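Local coordinates for triggering receptor expressed on myeloid cells 1 (Mus musculus, PDB 1U9K), which amplifies inflammatory responses as a myeloid cell-surface receptor that multimerizes on activation and signals through TYROBP/DAP12, seen here as its extracellular V-type immunoglobulin domain, at residues M26-A29 against N30-K33; T81-Q84 against V85-G89; I95-P98 against P99-P102. One frame throughout, in Å; residues are numbered along the deposited sequence.

Contact 1: residues M26-A29 against N30-K33; sequences MKYA and NSQK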
# COMPACT_ATOMS: atom_id res chain seq x y z
N MET A 26 -17.83 4.71 -1.72
CA MET A 26 -18.74 5.28 -2.70
C MET A 26 -18.03 5.56 -4.02
O MET A 26 -18.66 5.46 -5.06
CB MET A 26 -19.39 6.55 -2.16
CG MET A 26 -20.20 6.35 -0.89
SD MET A 26 -21.17 7.80 -0.45
CE MET A 26 -22.41 7.78 -1.75
N LYS A 27 -16.78 5.97 -3.96
CA LYS A 27 -16.01 6.32 -5.15
C LYS A 27 -15.19 5.18 -5.74
O LYS A 27 -15.07 5.04 -6.96
CB LYS A 27 -15.06 7.47 -4.81
CG LYS A 27 -15.77 8.79 -4.51
CD LYS A 27 -15.00 10.00 -5.03
CE LYS A 27 -13.98 10.49 -4.05
NZ LYS A 27 -14.29 11.91 -3.63
N TYR A 28 -14.63 4.35 -4.88
CA TYR A 28 -13.55 3.48 -5.28
C TYR A 28 -13.88 2.02 -5.04
O TYR A 28 -12.97 1.24 -5.05
CB TYR A 28 -12.24 3.85 -4.56
CG TYR A 28 -11.85 5.27 -4.80
CD1 TYR A 28 -11.67 5.76 -6.10
CD2 TYR A 28 -11.67 6.14 -3.74
CE1 TYR A 28 -11.29 7.06 -6.31
CE2 TYR A 28 -11.26 7.48 -3.96
CZ TYR A 28 -11.08 7.91 -5.24
OH TYR A 28 -10.72 9.20 -5.48
N ALA A 29 -15.16 1.66 -4.89
CA ALA A 29 -15.52 0.25 -4.66
C ALA A 29 -14.99 -0.63 -5.82
O ALA A 29 -14.35 -1.66 -5.57
CB ALA A 29 -16.99 0.06 -4.52
N ASN A 30 -15.19 -0.16 -7.04
CA ASN A 30 -14.82 -0.92 -8.24
C ASN A 30 -13.51 -0.39 -8.88
O ASN A 30 -13.36 -0.32 -10.12
CB ASN A 30 -15.99 -0.91 -9.24
CG ASN A 30 -15.88 -2.04 -10.27
OD1 ASN A 30 -15.09 -2.96 -10.07
ND2 ASN A 30 -16.64 -1.97 -11.38
N SER A 31 -12.60 0.05 -8.06
CA SER A 31 -11.30 0.50 -8.52
C SER A 31 -10.24 -0.44 -7.99
O SER A 31 -10.35 -1.01 -6.88
CB SER A 31 -10.99 1.95 -8.06
OG SER A 31 -11.93 2.85 -8.58
N GLN A 32 -9.18 -0.55 -8.76
CA GLN A 32 -7.98 -1.20 -8.32
C GLN A 32 -7.23 -0.33 -7.26
O GLN A 32 -7.23 0.93 -7.31
CB GLN A 32 -7.08 -1.48 -9.53
CG GLN A 32 -6.00 -2.47 -9.27
CD GLN A 32 -5.34 -2.95 -10.56
OE1 GLN A 32 -5.20 -2.18 -11.50
NE2 GLN A 32 -4.96 -4.22 -10.61
N LYS A 33 -6.57 -1.03 -6.35
CA LYS A 33 -5.72 -0.40 -5.35
C LYS A 33 -4.33 -0.98 -5.40
O LYS A 33 -4.10 -2.08 -5.89
CB LYS A 33 -6.31 -0.50 -3.95
CG LYS A 33 -7.68 0.20 -3.82
CD LYS A 33 -8.80 -0.77 -3.83
CE LYS A 33 -10.18 -0.10 -3.76
NZ LYS A 33 -11.21 -1.01 -4.20
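The backbone oxygen of Y28 is gripped twice from across the turn. K33 NZ reaches Y28 O at 3.0 Å, lying in the plane of that carbonyl with a C=O...N angle of 160°, while S31 N comes from well above the same plane and closes a longer bond of 3.3 Å to Y28 O. The second of these is the closing bond of a type I beta turn running from Y28 to S31. K33 makes a further bond on its own side: its NZ donates to S31 O at 2.8 Å, so one ammonium group ties both ends of the turn together. The lysine gets there by a bend in the middle of its chain (chi2 102°), after which the last two torsions run extended and carry NZ back to the two carbonyls. In an immunoglobulin V-set domain this is the B-C loop, the counterpart of CDR1 in antibodies, and the turn leads from the short helix 25-28 into strand 32-37. K33 is buried, and its charge also lies against F23 in a cation-pi contact, which is likely to ease the cost of burying it. A methionine in place of K33 has no ammonium to give Y28 O and S31 O, so the turn would probably be held less firmly and F23 left without its cation. Around the Y28 ring, K27 CB sits over the centre of one face, 3.7 Å above it, and S31 OG comes in at the edge, in the ring plane, 3.8 Å from Y28 CD1. S31 CB also packs on Y28 O. The S31 side chain lies about 4 Å from the zinc ion that H97 binds.

Contact 2: residues T81-Q84 against V85-G89; sequences TDLQ and VTDSG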
# COMPACT_ATOMS: atom_id res chain seq x y z
N THR A 81 6.57 -8.16 5.37
CA THR A 81 7.12 -9.02 6.37
C THR A 81 8.62 -9.02 6.26
O THR A 81 9.18 -8.64 5.24
CB THR A 81 6.61 -10.43 6.22
OG1 THR A 81 6.77 -10.85 4.84
CG2 THR A 81 5.10 -10.48 6.50
N ASP A 82 9.25 -9.40 7.35
CA ASP A 82 10.69 -9.60 7.40
C ASP A 82 11.39 -8.36 6.87
O ASP A 82 12.17 -8.41 5.94
CB ASP A 82 11.12 -10.83 6.60
CG ASP A 82 12.51 -11.30 6.98
OD1 ASP A 82 12.97 -10.98 8.12
OD2 ASP A 82 13.24 -11.96 6.19
N LEU A 83 11.07 -7.21 7.46
CA LEU A 83 11.65 -5.95 7.01
C LEU A 83 13.16 -5.95 7.07
O LEU A 83 13.77 -6.47 7.98
CB LEU A 83 11.15 -4.79 7.88
CG LEU A 83 9.69 -4.43 7.71
CD1 LEU A 83 9.25 -3.50 8.85
CD2 LEU A 83 9.46 -3.84 6.37
N GLN A 84 13.77 -5.34 6.07
CA GLN A 84 15.19 -5.13 6.03
C GLN A 84 15.50 -3.65 6.08
O GLN A 84 14.67 -2.84 5.69
CB GLN A 84 15.77 -5.73 4.74
CG GLN A 84 15.48 -7.23 4.55
CD GLN A 84 16.07 -8.09 5.66
OE1 GLN A 84 17.20 -7.86 6.06
NE2 GLN A 84 15.31 -9.05 6.18
N VAL A 85 16.71 -3.31 6.50
CA VAL A 85 17.08 -1.91 6.58
C VAL A 85 16.93 -1.22 5.20
O VAL A 85 16.50 -0.09 5.13
CB VAL A 85 18.51 -1.69 7.14
CG1 VAL A 85 18.87 -0.18 7.09
CG2 VAL A 85 18.64 -2.20 8.57
N THR A 86 17.27 -1.93 4.12
CA THR A 86 17.09 -1.42 2.76
C THR A 86 15.66 -1.24 2.29
O THR A 86 15.47 -0.70 1.21
CB THR A 86 17.79 -2.34 1.70
OG1 THR A 86 17.33 -3.69 1.85
CG2 THR A 86 19.26 -2.44 1.92
N ASP A 87 14.65 -1.74 3.02
CA ASP A 87 13.25 -1.38 2.76
C ASP A 87 12.89 0.03 3.18
O ASP A 87 11.82 0.54 2.83
CB ASP A 87 12.30 -2.31 3.50
CG ASP A 87 12.40 -3.75 3.03
OD1 ASP A 87 12.64 -3.97 1.81
OD2 ASP A 87 12.25 -4.73 3.80
N SER A 88 13.75 0.64 3.99
CA SER A 88 13.56 2.00 4.39
C SER A 88 13.29 2.92 3.17
O SER A 88 13.99 2.86 2.17
CB SER A 88 14.74 2.52 5.17
OG SER A 88 14.96 1.78 6.36
N GLY A 89 12.25 3.75 3.27
CA GLY A 89 11.84 4.62 2.18
C GLY A 89 10.46 5.17 2.34
O GLY A 89 9.84 4.95 3.39
O HOH W 1 18.37 -5.46 7.14
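The D87 carboxylate and the Q84 amide are turned steeply against each other, their planes 77° apart. Q84 N meets D87 OD2 from above the carboxylate plane at 2.8 Å, in an almost straight bond (169° at the hydrogen). L83 CD2 lies 3.9 Å from D87 OD2, giving the oxygen a nonpolar neighbour, while K64 supplies its salt bridge. The amide of Q84 turns back on its own segment: a bend at chi2 (-62°) folds the chain so that NE2 donates to D82 O at 3.2 Å, with the acceptor somewhat tilted from the amide plane. Its other end, Q84 OE1, accepts from water 1, which in turn accepts from V85 N, and the glutamine thus reaches the start of the 3-10 turn through a single water. Backbone and side chain answer each other here, because D87 N donates back to Q84 O at 2.9 Å while its own carboxylate holds Q84 N. One residue on, S88 OG and S88 N both donate to V85 O, the hydroxyl on a lone pair of that carbonyl at 2.7 Å. The D87-S88-G89 run opens the Asp-x-Gly-x-Tyr-x-Cys signature of V-set immunoglobulin domains; here Y91 OH bonds D87 O, the tyrosine corner, and D87 pairs with K64, which precedes strand 65-70.

Contact 3: residues I95-P98 against P99-P102; sequences IYHP and PNDP. With ZN (zinc ion), chain D.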
# COMPACT_ATOMS: atom_id res chain seq x y z
N ILE A 95 -5.32 4.51 -5.05
CA ILE A 95 -6.20 4.05 -6.14
C ILE A 95 -5.33 4.05 -7.39
O ILE A 95 -4.76 5.08 -7.76
CB ILE A 95 -7.41 4.92 -6.32
CG1 ILE A 95 -8.20 5.08 -5.01
CG2 ILE A 95 -8.32 4.36 -7.49
CD1 ILE A 95 -8.66 3.77 -4.38
N TYR A 96 -5.26 2.88 -8.03
CA TYR A 96 -4.45 2.59 -9.16
C TYR A 96 -5.27 2.46 -10.44
O TYR A 96 -6.12 1.56 -10.59
CB TYR A 96 -3.68 1.34 -8.89
CG TYR A 96 -2.57 1.01 -9.88
CD1 TYR A 96 -1.38 1.73 -9.91
CD2 TYR A 96 -2.72 -0.08 -10.74
CE1 TYR A 96 -0.37 1.40 -10.81
CE2 TYR A 96 -1.72 -0.42 -11.64
CZ TYR A 96 -0.55 0.31 -11.66
OH TYR A 96 0.41 -0.03 -12.56
N HIS A 97 -5.02 3.39 -11.36
CA HIS A 97 -5.77 3.46 -12.62
C HIS A 97 -4.94 4.12 -13.72
O HIS A 97 -5.31 5.17 -14.23
CB HIS A 97 -7.08 4.23 -12.41
CG HIS A 97 -6.91 5.57 -11.65
ND1 HIS A 97 -7.98 6.30 -11.20
CD2 HIS A 97 -5.80 6.26 -11.30
CE1 HIS A 97 -7.53 7.39 -10.59
NE2 HIS A 97 -6.22 7.39 -10.64
N PRO A 98 -3.84 3.49 -14.12
CA PRO A 98 -2.99 4.10 -15.14
C PRO A 98 -3.70 4.10 -16.51
O PRO A 98 -4.51 3.21 -16.77
CB PRO A 98 -1.73 3.23 -15.15
CG PRO A 98 -2.17 1.92 -14.65
CD PRO A 98 -3.35 2.18 -13.69
N PRO A 99 -3.41 5.05 -17.38
CA PRO A 99 -2.41 6.10 -17.16
C PRO A 99 -2.87 7.31 -16.34
O PRO A 99 -2.10 8.24 -16.25
CB PRO A 99 -2.05 6.52 -18.59
CG PRO A 99 -3.28 6.27 -19.38
CD PRO A 99 -3.98 5.12 -18.70
N ASN A 100 -4.07 7.30 -15.75
CA ASN A 100 -4.45 8.39 -14.83
C ASN A 100 -3.49 8.41 -13.60
O ASN A 100 -2.91 7.37 -13.24
CB ASN A 100 -5.91 8.25 -14.36
CG ASN A 100 -6.91 8.05 -15.50
OD1 ASN A 100 -7.78 7.17 -15.47
ND2 ASN A 100 -6.80 8.88 -16.50
N ASP A 101 -3.27 9.60 -13.01
CA ASP A 101 -2.48 9.76 -11.79
C ASP A 101 -3.16 8.94 -10.69
O ASP A 101 -4.39 8.98 -10.55
CB ASP A 101 -2.32 11.24 -11.45
CG ASP A 101 -1.61 12.01 -12.55
OD1 ASP A 101 -0.93 11.38 -13.37
OD2 ASP A 101 -1.76 13.25 -12.59
N PRO A 102 -2.39 8.22 -9.90
CA PRO A 102 -2.96 7.51 -8.75
C PRO A 102 -3.61 8.49 -7.77
O PRO A 102 -3.19 9.67 -7.68
CB PRO A 102 -1.76 6.71 -8.22
CG PRO A 102 -0.80 6.68 -9.36
CD PRO A 102 -0.87 8.04 -10.00
ZN ZN D . -10.12 5.51 -11.11
O HOH W 2 -2.57 5.06 -11.49
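I95 O, near the end of strand 89-96, takes a CA-H...O contact from P102 CA at 3.2 Å where the chain returns, having reversed through the F-G loop, the counterpart of CDR3 in a V-set immunoglobulin domain. The Y96 side chain packs on strands 32-37 and 45-49, and P98 CD covers the centre of one ring face. H97 carries most of the contact. Its first torsion (chi1 48°) places the imidazole between the backbone N and the carbonyl carbon, turned toward the returning limb, and N100 CB lies over one face in a CH-pi contact, 3.8 Å from the centroid. I95 CG2 lies over the opposite face, nearer the rim. At one ring nitrogen, H97 ND1 binds the zinc ion at 2.3 Å; at the other, H97 NE2 points to D101 O near the ring plane, though the modelled separation is too short to be trusted in detail. The histidine backbone is held to the same limb: water 2 accepts from H97 N and donates to N100 O, and N100 N makes a weak bond to H97 O, 2.9 Å long and bent to 119° at the hydrogen. P98 then leads into P99 through a cis peptide, which brings P98 CA to 2.9 Å from P99 CA.

How the contacts relate
All three contacts lie in one V-type immunoglobulin domain and follow in series along the chain, contact 1 first and contact 3 last. Contacts 1 and 3 are neighbours, their centres about 12 Å apart, at the end of the domain that carries the CDR1- and CDR3-like loops. They join through adjacent strands 32-37 and 89-96: Q32 O and Y96 N are 2.9 Å apart, probably hydrogen-bonded, and Y28 CG packs on I95 CD1. Contact 2 lies on the opposite side of the chain's centre, about 29 Å from contact 1 and about 26 Å from contact 3, centre to centre. Strand 89-96 thus runs from the E-F loop to the CDR-like end of the domain, where the zinc-binding H97 sits.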